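Local coordinates for protein cysteine desulfurase (Thermococcus onnurineus, PDB 5B89) that probably removes sulfur from L-cysteine and passes it to a carrier, leaving L-alanine, with pyridoxal 5'-phosphate as its cofactor, at residues I23-R28 with V396-E402; Y63-R69 with M77-E83; I120-K126 with K171-L177. One frame throughout, in Å; residues are numbered along the deposited sequence.

Contact 1. Residues I23-R28 with V396-E402; sequences IPEDVR and VYNSLEE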
loop_
_atom_site.group_PDB
_atom_site.type_symbol
_atom_site.label_atom_id
_atom_site.label_comp_id
_atom_site.label_asym_id
_atom_site.label_seq_id
_atom_site.Cartn_x
_atom_site.Cartn_y
_atom_site.Cartn_z
ATOM N N ILE B 23 1.988 -27.858 -18.690
ATOM C CA ILE B 23 1.000 -26.810 -18.443
ATOM C C ILE B 23 -0.333 -27.405 -18.793
ATOM O O ILE B 23 -0.479 -27.938 -19.841
ATOM C CB ILE B 23 1.213 -25.666 -19.444
ATOM C CG1 ILE B 23 2.545 -25.011 -19.223
ATOM C CG2 ILE B 23 0.066 -24.666 -19.444
ATOM C CD1 ILE B 23 2.776 -24.580 -17.827
ATOM N N PRO B 24 -1.412 -27.346 -17.927
ATOM C CA PRO B 24 -1.289 -26.594 -16.670
ATOM C C PRO B 24 -0.907 -27.339 -15.378
ATOM O O PRO B 24 -0.759 -26.758 -14.319
ATOM C CB PRO B 24 -2.709 -26.083 -16.506
ATOM C CG PRO B 24 -3.563 -27.182 -16.965
ATOM C CD PRO B 24 -2.874 -27.794 -18.086
ATOM N N GLU B 25 -0.779 -28.639 -15.490
ATOM C CA GLU B 25 -0.536 -29.478 -14.337
ATOM C C GLU B 25 0.534 -29.095 -13.376
ATOM O O GLU B 25 0.315 -29.146 -12.220
ATOM C CB GLU B 25 -0.307 -30.926 -14.803
ATOM C CG GLU B 25 -1.536 -31.498 -15.485
ATOM C CD GLU B 25 -1.547 -31.339 -17.010
ATOM O OE1 GLU B 25 -2.370 -32.033 -17.640
ATOM O OE2 GLU B 25 -0.783 -30.591 -17.539
ATOM N N ASP B 26 1.696 -28.729 -13.862
ATOM C CA ASP B 26 2.827 -28.433 -12.965
ATOM C C ASP B 26 2.672 -27.044 -12.277
ATOM O O ASP B 26 3.356 -26.790 -11.273
ATOM C CB ASP B 26 4.164 -28.458 -13.694
ATOM C CG ASP B 26 4.617 -29.888 -13.967
ATOM O OD1 ASP B 26 4.056 -30.798 -13.305
ATOM O OD2 ASP B 26 5.469 -30.116 -14.852
ATOM N N VAL B 27 1.765 -26.220 -12.749
ATOM C CA VAL B 27 1.410 -24.979 -12.043
ATOM C C VAL B 27 0.387 -25.283 -10.951
ATOM O O VAL B 27 0.460 -24.798 -9.790
ATOM C CB VAL B 27 0.936 -23.922 -13.027
ATOM C CG1 VAL B 27 0.707 -22.585 -12.262
ATOM C CG2 VAL B 27 2.023 -23.683 -14.052
ATOM N N ARG B 28 -0.627 -26.050 -11.262
ATOM C CA ARG B 28 -1.729 -26.411 -10.396
ATOM C C ARG B 28 -1.207 -27.116 -9.158
ATOM O O ARG B 28 -1.814 -26.933 -8.080
ATOM C CB ARG B 28 -2.729 -27.270 -11.096
ATOM C CG ARG B 28 -3.472 -26.571 -12.250
ATOM C CD ARG B 28 -4.267 -27.546 -13.077
ATOM N NE ARG B 28 -5.402 -28.098 -12.372
ATOM C CZ ARG B 28 -6.568 -27.542 -12.232
ATOM N NH1 ARG B 28 -6.873 -26.326 -12.678
ATOM N NH2 ARG B 28 -7.566 -28.136 -11.555
ATOM N N VAL B 396 -2.820 -19.360 -16.503
ATOM C CA VAL B 396 -2.109 -20.532 -16.992
ATOM C C VAL B 396 -2.428 -21.827 -16.281
ATOM O O VAL B 396 -2.260 -22.862 -16.831
ATOM C CB VAL B 396 -0.583 -20.259 -17.085
ATOM C CG1 VAL B 396 0.051 -20.171 -15.720
ATOM C CG2 VAL B 396 0.122 -21.295 -17.955
ATOM N N TYR B 397 -2.886 -21.720 -15.054
ATOM C CA TYR B 397 -3.267 -22.870 -14.246
ATOM C C TYR B 397 -4.667 -23.401 -14.513
ATOM O O TYR B 397 -4.992 -24.408 -14.069
ATOM C CB TYR B 397 -3.067 -22.613 -12.730
ATOM C CG TYR B 397 -3.565 -21.286 -12.227
ATOM C CD1 TYR B 397 -4.879 -21.029 -12.073
ATOM C CD2 TYR B 397 -2.680 -20.310 -11.914
ATOM C CE1 TYR B 397 -5.308 -19.815 -11.614
ATOM C CE2 TYR B 397 -3.086 -19.091 -11.470
ATOM C CZ TYR B 397 -4.389 -18.861 -11.327
ATOM O OH TYR B 397 -4.732 -17.612 -10.902
ATOM N N ASN B 398 -5.480 -22.670 -15.225
ATOM C CA ASN B 398 -6.766 -23.108 -15.671
ATOM C C ASN B 398 -6.620 -24.090 -16.849
ATOM O O ASN B 398 -5.687 -24.100 -17.549
ATOM C CB ASN B 398 -7.726 -21.985 -16.004
ATOM C CG ASN B 398 -8.076 -21.133 -14.841
ATOM O OD1 ASN B 398 -7.847 -19.896 -14.912
ATOM N ND2 ASN B 398 -8.624 -21.718 -13.760
ATOM N N SER B 399 -7.534 -25.075 -16.850
ATOM C CA SER B 399 -7.457 -26.217 -17.797
ATOM C C SER B 399 -8.696 -26.305 -18.708
ATOM O O SER B 399 -9.791 -25.868 -18.434
ATOM C CB SER B 399 -7.399 -27.546 -16.954
ATOM O OG SER B 399 -8.626 -27.831 -16.382
ATOM N N LEU B 400 -8.402 -27.002 -19.865
ATOM C CA LEU B 400 -9.547 -27.271 -20.765
ATOM C C LEU B 400 -10.685 -28.157 -20.129
ATOM O O LEU B 400 -11.812 -28.003 -20.366
ATOM C CB LEU B 400 -9.070 -27.872 -22.070
ATOM C CG LEU B 400 -8.456 -26.852 -23.076
ATOM C CD1 LEU B 400 -7.649 -27.562 -24.168
ATOM C CD2 LEU B 400 -9.569 -25.967 -23.583
ATOM N N GLU B 401 -10.251 -29.035 -19.227
ATOM C CA GLU B 401 -11.174 -29.849 -18.400
ATOM C C GLU B 401 -12.151 -29.009 -17.615
ATOM O O GLU B 401 -13.342 -29.235 -17.531
ATOM C CB GLU B 401 -10.408 -30.835 -17.526
ATOM C CG GLU B 401 -9.743 -31.974 -18.291
ATOM C CD GLU B 401 -8.310 -31.664 -18.754
ATOM O OE1 GLU B 401 -7.613 -32.648 -19.183
ATOM O OE2 GLU B 401 -7.811 -30.489 -18.763
ATOM N N GLU B 402 -11.571 -27.915 -17.006
ATOM C CA GLU B 402 -12.387 -26.981 -16.349
ATOM C C GLU B 402 -13.397 -26.222 -17.232
ATOM O O GLU B 402 -14.481 -25.974 -16.843
ATOM C CB GLU B 402 -11.506 -25.922 -15.580
ATOM C CG GLU B 402 -10.716 -26.463 -14.391
ATOM C CD GLU B 402 -9.847 -25.389 -13.709
ATOM O OE1 GLU B 402 -9.313 -24.506 -14.431
ATOM O OE2 GLU B 402 -9.589 -25.468 -12.468
HETATM O O HOH W 1 -10.343 -27.305 -10.765
#

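Contact 2. Residues Y63-R69 with M77-E83; sequences YRANVHR and MATHKYE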
loop_
_atom_site.group_PDB
_atom_site.type_symbol
_atom_site.label_atom_id
_atom_site.label_comp_id
_atom_site.label_asym_id
_atom_site.label_seq_id
_atom_site.Cartn_x
_atom_site.Cartn_y
_atom_site.Cartn_z
ATOM N N TYR B 63 14.213 -12.739 8.188
ATOM C CA TYR B 63 14.995 -11.528 8.017
ATOM C C TYR B 63 14.185 -10.246 8.147
ATOM O O TYR B 63 14.379 -9.340 7.471
ATOM C CB TYR B 63 15.870 -11.529 6.732
ATOM C CG TYR B 63 15.176 -11.651 5.390
ATOM C CD1 TYR B 63 14.864 -12.848 4.887
ATOM C CD2 TYR B 63 14.940 -10.547 4.624
ATOM C CE1 TYR B 63 14.243 -12.984 3.670
ATOM C CE2 TYR B 63 14.316 -10.662 3.415
ATOM C CZ TYR B 63 13.968 -11.886 2.940
ATOM O OH TYR B 63 13.358 -12.017 1.753
ATOM N N ARG B 64 13.277 -10.258 9.091
ATOM C CA ARG B 64 12.380 -9.172 9.309
ATOM C C ARG B 64 13.043 -7.911 9.805
ATOM O O ARG B 64 13.603 -7.884 10.875
ATOM C CB ARG B 64 11.278 -9.656 10.277
ATOM C CG ARG B 64 10.162 -8.668 10.519
ATOM C CD ARG B 64 9.242 -8.389 9.344
ATOM N NE ARG B 64 8.130 -7.655 9.896
ATOM C CZ ARG B 64 7.975 -6.356 9.925
ATOM N NH1 ARG B 64 7.011 -5.858 10.655
ATOM N NH2 ARG B 64 8.738 -5.560 9.233
ATOM N N ALA B 65 12.927 -6.856 9.019
ATOM C CA ALA B 65 13.467 -5.589 9.373
ATOM C C ALA B 65 13.025 -4.556 8.383
ATOM O O ALA B 65 12.527 -4.905 7.412
ATOM C CB ALA B 65 14.995 -5.659 9.376
ATOM N N ASN B 66 13.278 -3.307 8.714
ATOM C CA ASN B 66 13.012 -2.189 7.863
ATOM C C ASN B 66 14.231 -2.027 6.921
ATOM O O ASN B 66 15.245 -2.575 7.159
ATOM C CB ASN B 66 12.674 -0.905 8.627
ATOM C CG ASN B 66 11.669 -0.052 7.885
ATOM O OD1 ASN B 66 11.714 0.025 6.678
ATOM N ND2 ASN B 66 10.830 0.616 8.597
ATOM N N VAL B 67 14.064 -1.266 5.860
ATOM C CA VAL B 67 15.117 -1.119 4.889
ATOM C C VAL B 67 15.919 0.128 5.083
ATOM O O VAL B 67 16.223 0.471 6.175
ATOM C CB VAL B 67 14.547 -1.247 3.473
ATOM C CG1 VAL B 67 14.045 -2.640 3.273
ATOM C CG2 VAL B 67 13.385 -0.303 3.219
ATOM N N HIS B 68 16.307 0.770 4.020
ATOM C CA HIS B 68 17.079 2.006 4.130
ATOM C C HIS B 68 18.442 1.874 4.772
ATOM O O HIS B 68 18.865 2.757 5.469
ATOM C CB HIS B 68 16.281 3.121 4.790
ATOM C CG HIS B 68 15.164 3.634 3.927
ATOM N ND1 HIS B 68 15.369 4.442 2.828
ATOM C CD2 HIS B 68 13.833 3.409 3.982
ATOM C CE1 HIS B 68 14.208 4.706 2.260
ATOM N NE2 HIS B 68 13.264 4.073 2.936
ATOM N N ARG B 69 19.090 0.763 4.478
ATOM C CA ARG B 69 20.431 0.454 4.912
ATOM C C ARG B 69 20.783 0.744 6.360
ATOM O O ARG B 69 21.799 1.353 6.640
ATOM C CB ARG B 69 21.453 1.113 3.972
ATOM C CG ARG B 69 21.532 0.447 2.606
ATOM C CD ARG B 69 21.967 -1.037 2.624
ATOM N NE ARG B 69 22.094 -1.570 1.260
ATOM C CZ ARG B 69 22.184 -2.854 0.941
ATOM N NH1 ARG B 69 22.146 -3.772 1.902
ATOM N NH2 ARG B 69 22.251 -3.221 -0.348
ATOM N N MET B 77 19.964 -7.296 5.135
ATOM C CA MET B 77 19.414 -8.421 4.385
ATOM C C MET B 77 18.076 -7.932 3.767
ATOM O O MET B 77 17.793 -8.130 2.554
ATOM C CB MET B 77 19.146 -9.719 5.171
ATOM C CG MET B 77 18.596 -10.819 4.331
ATOM S SD MET B 77 19.571 -11.277 2.836
ATOM C CE MET B 77 21.079 -11.956 3.545
ATOM N N ALA B 78 17.230 -7.327 4.569
ATOM C CA ALA B 78 15.957 -6.757 4.037
ATOM C C ALA B 78 16.168 -5.756 2.918
ATOM O O ALA B 78 15.470 -5.847 1.926
ATOM C CB ALA B 78 15.098 -6.172 5.183
ATOM N N THR B 79 17.095 -4.852 3.082
ATOM C CA THR B 79 17.415 -3.839 2.080
ATOM C C THR B 79 17.912 -4.566 0.805
ATOM O O THR B 79 17.443 -4.206 -0.308
ATOM C CB THR B 79 18.466 -2.850 2.562
ATOM O OG1 THR B 79 17.958 -2.178 3.695
ATOM C CG2 THR B 79 18.730 -1.848 1.512
ATOM N N HIS B 80 18.816 -5.522 0.927
ATOM C CA HIS B 80 19.279 -6.260 -0.292
ATOM C C HIS B 80 18.149 -6.918 -0.972
ATOM O O HIS B 80 18.045 -6.797 -2.223
ATOM C CB HIS B 80 20.310 -7.286 0.126
ATOM C CG HIS B 80 20.574 -8.427 -0.845
ATOM N ND1 HIS B 80 21.370 -8.251 -1.963
ATOM C CD2 HIS B 80 20.142 -9.711 -0.889
ATOM C CE1 HIS B 80 21.399 -9.376 -2.656
ATOM N NE2 HIS B 80 20.671 -10.282 -2.023
ATOM N N LYS B 81 17.232 -7.617 -0.273
ATOM C CA LYS B 81 16.125 -8.322 -0.908
ATOM C C LYS B 81 15.117 -7.296 -1.495
ATOM O O LYS B 81 14.498 -7.586 -2.565
ATOM C CB LYS B 81 15.439 -9.296 0.058
ATOM C CG LYS B 81 16.345 -10.466 0.384
ATOM C CD LYS B 81 16.585 -11.411 -0.729
ATOM C CE LYS B 81 15.423 -12.178 -1.084
ATOM N NZ LYS B 81 15.630 -13.197 -2.171
ATOM N N TYR B 82 14.891 -6.165 -0.882
ATOM C CA TYR B 82 13.996 -5.138 -1.422
ATOM C C TYR B 82 14.566 -4.551 -2.737
ATOM O O TYR B 82 13.856 -4.453 -3.721
ATOM C CB TYR B 82 13.754 -4.024 -0.371
ATOM C CG TYR B 82 12.820 -2.915 -0.779
ATOM C CD1 TYR B 82 11.494 -3.218 -1.123
ATOM C CD2 TYR B 82 13.189 -1.614 -0.850
ATOM C CE1 TYR B 82 10.645 -2.241 -1.455
ATOM C CE2 TYR B 82 12.279 -0.626 -1.228
ATOM C CZ TYR B 82 11.030 -0.993 -1.574
ATOM O OH TYR B 82 10.077 -0.025 -1.960
ATOM N N GLU B 83 15.843 -4.207 -2.734
ATOM C CA GLU B 83 16.544 -3.754 -3.976
ATOM C C GLU B 83 16.509 -4.858 -4.985
ATOM O O GLU B 83 16.266 -4.546 -6.209
ATOM C CB GLU B 83 17.966 -3.377 -3.613
ATOM C CG GLU B 83 18.119 -2.151 -2.783
ATOM C CD GLU B 83 19.584 -1.906 -2.364
ATOM O OE1 GLU B 83 20.461 -2.832 -2.477
ATOM O OE2 GLU B 83 19.798 -0.829 -1.804
#

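Contact 3. Residues I120-K126 with K171-L177; sequences IFKRGDK and KIKGAKL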
loop_
_atom_site.group_PDB
_atom_site.type_symbol
_atom_site.label_atom_id
_atom_site.label_comp_id
_atom_site.label_asym_id
_atom_site.label_seq_id
_atom_site.Cartn_x
_atom_site.Cartn_y
_atom_site.Cartn_z
ATOM N N ILE B 120 1.557 20.459 -15.119
ATOM C CA ILE B 120 1.994 20.716 -16.482
ATOM C C ILE B 120 0.864 21.247 -17.367
ATOM O O ILE B 120 1.145 21.731 -18.458
ATOM C CB ILE B 120 2.625 19.494 -17.171
ATOM C CG1 ILE B 120 1.611 18.416 -17.610
ATOM C CG2 ILE B 120 3.679 18.880 -16.290
ATOM C CD1 ILE B 120 2.203 17.309 -18.507
ATOM N N PHE B 121 -0.358 21.069 -16.972
ATOM C CA PHE B 121 -1.482 21.403 -17.795
ATOM C C PHE B 121 -1.917 22.858 -17.732
ATOM O O PHE B 121 -1.826 23.462 -16.724
ATOM C CB PHE B 121 -2.685 20.517 -17.418
ATOM C CG PHE B 121 -2.483 19.056 -17.706
ATOM C CD1 PHE B 121 -2.764 18.534 -18.932
ATOM C CD2 PHE B 121 -2.023 18.217 -16.733
ATOM C CE1 PHE B 121 -2.578 17.212 -19.203
ATOM C CE2 PHE B 121 -1.812 16.893 -17.001
ATOM C CZ PHE B 121 -2.074 16.402 -18.248
ATOM N N LYS B 122 -2.411 23.345 -18.862
ATOM C CA LYS B 122 -2.925 24.687 -19.007
ATOM C C LYS B 122 -4.385 24.556 -19.397
ATOM O O LYS B 122 -4.738 23.636 -20.050
ATOM C CB LYS B 122 -2.166 25.396 -20.139
ATOM C CG LYS B 122 -2.799 26.635 -20.688
ATOM C CD LYS B 122 -1.934 27.294 -21.752
ATOM C CE LYS B 122 -2.271 28.771 -21.789
ATOM N NZ LYS B 122 -1.407 29.691 -22.564
ATOM N N ARG B 123 -5.221 25.501 -19.003
ATOM C CA ARG B 123 -6.632 25.495 -19.397
ATOM C C ARG B 123 -6.737 25.267 -20.911
ATOM O O ARG B 123 -6.020 25.862 -21.660
ATOM C CB ARG B 123 -7.297 26.823 -19.011
ATOM C CG ARG B 123 -8.754 26.966 -19.397
ATOM C CD ARG B 123 -9.465 28.108 -18.688
ATOM N NE ARG B 123 -9.763 27.794 -17.316
ATOM C CZ ARG B 123 -10.850 27.145 -16.910
ATOM N NH1 ARG B 123 -11.793 26.790 -17.766
ATOM N NH2 ARG B 123 -11.009 26.874 -15.636
ATOM N N GLY B 124 -7.641 24.378 -21.318
ATOM C CA GLY B 124 -7.801 23.994 -22.686
ATOM C C GLY B 124 -6.920 22.917 -23.285
ATOM O O GLY B 124 -7.086 22.513 -24.466
ATOM N N ASP B 125 -5.934 22.452 -22.517
ATOM C CA ASP B 125 -5.107 21.318 -22.971
ATOM C C ASP B 125 -6.038 20.084 -23.013
ATOM O O ASP B 125 -7.094 20.094 -22.361
ATOM C CB ASP B 125 -3.964 21.015 -22.029
ATOM C CG ASP B 125 -2.781 21.943 -22.154
ATOM O OD1 ASP B 125 -2.767 22.771 -23.119
ATOM O OD2 ASP B 125 -1.843 21.814 -21.296
ATOM N N LYS B 126 -5.594 19.127 -23.777
ATOM C CA LYS B 126 -6.329 17.941 -24.069
ATOM C C LYS B 126 -5.712 16.657 -23.557
ATOM O O LYS B 126 -4.571 16.443 -23.718
ATOM C CB LYS B 126 -6.461 17.830 -25.595
ATOM C CG LYS B 126 -7.249 16.649 -26.129
ATOM C CD LYS B 126 -7.581 16.745 -27.600
ATOM C CE LYS B 126 -6.372 16.884 -28.456
ATOM N NZ LYS B 126 -6.710 16.656 -29.861
ATOM N N LYS B 171 -7.299 12.352 -32.799
ATOM C CA LYS B 171 -7.447 12.826 -31.460
ATOM C C LYS B 171 -6.137 13.071 -30.728
ATOM O O LYS B 171 -6.059 13.967 -29.963
ATOM C CB LYS B 171 -8.275 11.846 -30.652
ATOM C CG LYS B 171 -9.716 11.704 -31.135
ATOM C CD LYS B 171 -10.646 11.999 -30.016
ATOM C CE LYS B 171 -12.058 12.247 -30.503
ATOM N NZ LYS B 171 -12.697 11.016 -31.011
ATOM N N ILE B 172 -5.147 12.246 -31.003
ATOM C CA ILE B 172 -3.864 12.299 -30.241
ATOM C C ILE B 172 -3.020 13.513 -30.737
ATOM O O ILE B 172 -2.253 14.076 -29.966
ATOM C CB ILE B 172 -3.088 11.012 -30.355
ATOM C CG1 ILE B 172 -3.900 9.916 -29.608
ATOM C CG2 ILE B 172 -1.697 11.135 -29.784
ATOM C CD1 ILE B 172 -3.330 8.526 -29.845
ATOM N N LYS B 173 -3.216 13.930 -31.998
ATOM C CA LYS B 173 -2.545 15.160 -32.493
ATOM C C LYS B 173 -2.993 16.325 -31.623
ATOM O O LYS B 173 -4.169 16.566 -31.394
ATOM C CB LYS B 173 -2.895 15.378 -33.986
ATOM C CG LYS B 173 -2.287 16.696 -34.553
ATOM C CD LYS B 173 -2.934 17.055 -35.892
ATOM C CE LYS B 173 -2.402 18.378 -36.453
ATOM N NZ LYS B 173 -0.918 18.372 -36.611
ATOM N N GLY B 174 -2.008 17.034 -31.055
ATOM C CA GLY B 174 -2.324 18.123 -30.149
ATOM C C GLY B 174 -2.655 17.736 -28.713
ATOM O O GLY B 174 -2.975 18.598 -27.934
ATOM N N ALA B 175 -2.638 16.416 -28.393
ATOM C CA ALA B 175 -2.933 16.070 -27.025
ATOM C C ALA B 175 -1.694 16.287 -26.114
ATOM O O ALA B 175 -0.603 15.991 -26.546
ATOM C CB ALA B 175 -3.305 14.584 -26.983
ATOM N N LYS B 176 -1.927 16.692 -24.862
ATOM C CA LYS B 176 -0.870 16.799 -23.906
ATOM C C LYS B 176 -0.494 15.415 -23.314
ATOM O O LYS B 176 0.695 15.154 -23.030
ATOM C CB LYS B 176 -1.266 17.775 -22.812
ATOM C CG LYS B 176 -0.218 18.068 -21.735
ATOM C CD LYS B 176 0.635 19.151 -22.298
ATOM C CE LYS B 176 1.634 19.611 -21.270
ATOM N NZ LYS B 176 2.393 20.710 -21.946
ATOM N N LEU B 177 -1.527 14.605 -23.143
ATOM C CA LEU B 177 -1.342 13.292 -22.460
ATOM C C LEU B 177 -2.417 12.365 -23.046
ATOM O O LEU B 177 -3.549 12.757 -23.273
ATOM C CB LEU B 177 -1.465 13.486 -20.971
ATOM C CG LEU B 177 -1.225 12.191 -20.105
ATOM C CD1 LEU B 177 -0.532 12.544 -18.783
ATOM C CD2 LEU B 177 -2.495 11.430 -19.848
HETATM O O HOH W 2 0.512 22.953 -21.403
HETATM O O HOH W 3 3.781 22.064 -19.615
HETATM O O HOH W 4 -3.310 19.764 -25.429
#

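Contact 1. Residues I23-R28 with V396-E402
Arg28 NH1 is gripped from two sides, giving one bond to Tyr397 O at 3.0 Å and one to Glu402 OE2 at 2.9 Å, each with an N-H...acceptor angle of about 170°. Both acceptors lie at the edge of the guanidinium and in its plane, so each proton of NH1 is matched by its own oxygen. The carboxylate of Glu402 stands 83° away from that plane and OE2 is met from above it; the salt bridge therefore rests on one oxygen, with NH2 adding a weak bond to the same atom and a water linking NH2 to OE2. The side chain of Arg28 reaches there by first passing Tyr397 O, which CG approaches to 3.2 Å, and then bending at chi3 (69°).

Glu402 OE1 accepts from Asn398 ND2 and Ser399 N, which arrive from opposite faces, an arrangement that leaves the carboxylate little freedom to turn. Since Ser399 OG accepts in return from Glu402 N at 3.0 Å, Ser399 and Glu402 form a capping box, so helix 25-28 is bonded to the N-terminal cap of helix 400-415, the last helix of this class-V aminotransferase fold.

Beside the polar bonds, apolar side chains meet. Pro24, preceded by a cis peptide bond, sets CB 3.3 Å from Val396 O, a buried carbonyl with no hydrogen-bonding partner in the model. Ile23 CG2 meets Val396 CG2 at 3.7 Å, the two side chains crossing at about a right angle. Val27 CG1 lies 3.8 Å from Tyr397 CB, at the edge of the ring, whose OH bonds to Asn42 and Leu47. Ile307 of helix 291-307 touches Ile23, Val27 and Val396, and Ile312 of helix 309-329 adds to the packing on Val396.

Contact 2. Residues Y63-R69 with M77-E83
Val67 and Thr79 bring their CA atoms to 4.5 Å where the irregular loop 63-69 curls round one side of helix 73-93, and His68 and Arg69, both with positive phi, turn the chain until Arg69 N faces the helix. That N-H bonds to Thr79 OG1 at 3.2 Å, with an angle of 146°; the same hydroxyl also bonds to Ser75 O one turn earlier. The methyl of Thr79 does a second job: CG2 sits 3.4 Å above one face of the Arg69 guanidinium, toward its rim, while NH2 makes a salt bridge to Glu83 OE1 at 2.8 Å.

At the other end, Tyr63 holds CG between its backbone N and carbonyl carbon (chi1 60°), which turns the ring toward the helix. Its CG is 3.7 Å from Met77 CG, and SD stands farther off above the face, 5.2 Å from the centroid and 15° from the normal, a Met-aromatic contact. CE2, CZ and OH cross the aliphatic part of Lys81, whose ammonium continues to Glu84. A serine in place of Tyr63 would probably leave Met77 and the Lys81 methylenes without the surface they pack on.

Between these ends Val67 CG1 lies 3.9 Å from Tyr82 CB, and Ala78 CB lies 3.6 Å from Ala65 O.

Asn66 turns away from the helix to touch a bound alanine, its ND2 bonding to Ala44 O of the second subunit and to Thr288 OG1. Around the contact, Tyr59 of helix 50-62 meets the Tyr63 ring edge-to-face, and helix 291-307 covers Tyr63 through Ile295 and Val67 through Ile291.

Contact 3. Residues I120-K126 with K171-L177
Lys176 crosses Phe121 obliquely, its CG 3.6 Å from ring atom CE1, and carries on to Ile120, whose CD1 meets CE at the same separation. The contact stands at the entry to two neighbouring parallel strands, 126-129 and 177-181, of the mixed seven-stranded sheet in the PLP-binding fold. The strands begin to pair where Lys176 N bonds to Lys126 O at 2.9 Å. Leu177 CB comes at the edge of the Phe121 ring, near its plane, 4.0 Å from Phe121 CZ.

Both approaches are type II turns, from Lys122 to Asp125 and from Ile172 to Ala175, with Gly124 and Gly174 at the positive-phi third position. The first is braced by its own side chain, Asp125 OD2 accepting from Lys122 N. The second receives Lys126: with CG opposite the backbone N (chi1 -178°) and a bend at chi3 (58°), its NZ reaches Lys171 O at 2.8 Å and Lys173 O at 3.0 Å. These carbonyls lie at the C-terminal end of helix 165-172 and just beyond it, where a positive charge is likely to be favoured by the helix dipole.

Water bridges two further pairs. One molecule joins Lys126 N to Gly174 O, and Asp125 OD2 and Lys176 NZ, 4.4 Å apart, are linked by another that donates to OD2 and accepts from NZ.

Overall arrangement
From the N terminus, the chain enters contact 1 at 23-28 and returns to it only at 396-402, so this contact closes a loop of 367 residues that encloses both others. Contact 2 follows first: the loop after helix 50-62 folds back on helix 73-93, eight residues on, beside an active site shared with the second subunit. Contact 3 comes after it in series, joining the starts of two strands of the seven-stranded sheet across an intervening 44 residues. None touches another: centres of contacts 1 and 3 are 46 Å apart, on opposite sides of the chain's centre, and helix 291-307 borders both contacts 1 and 2.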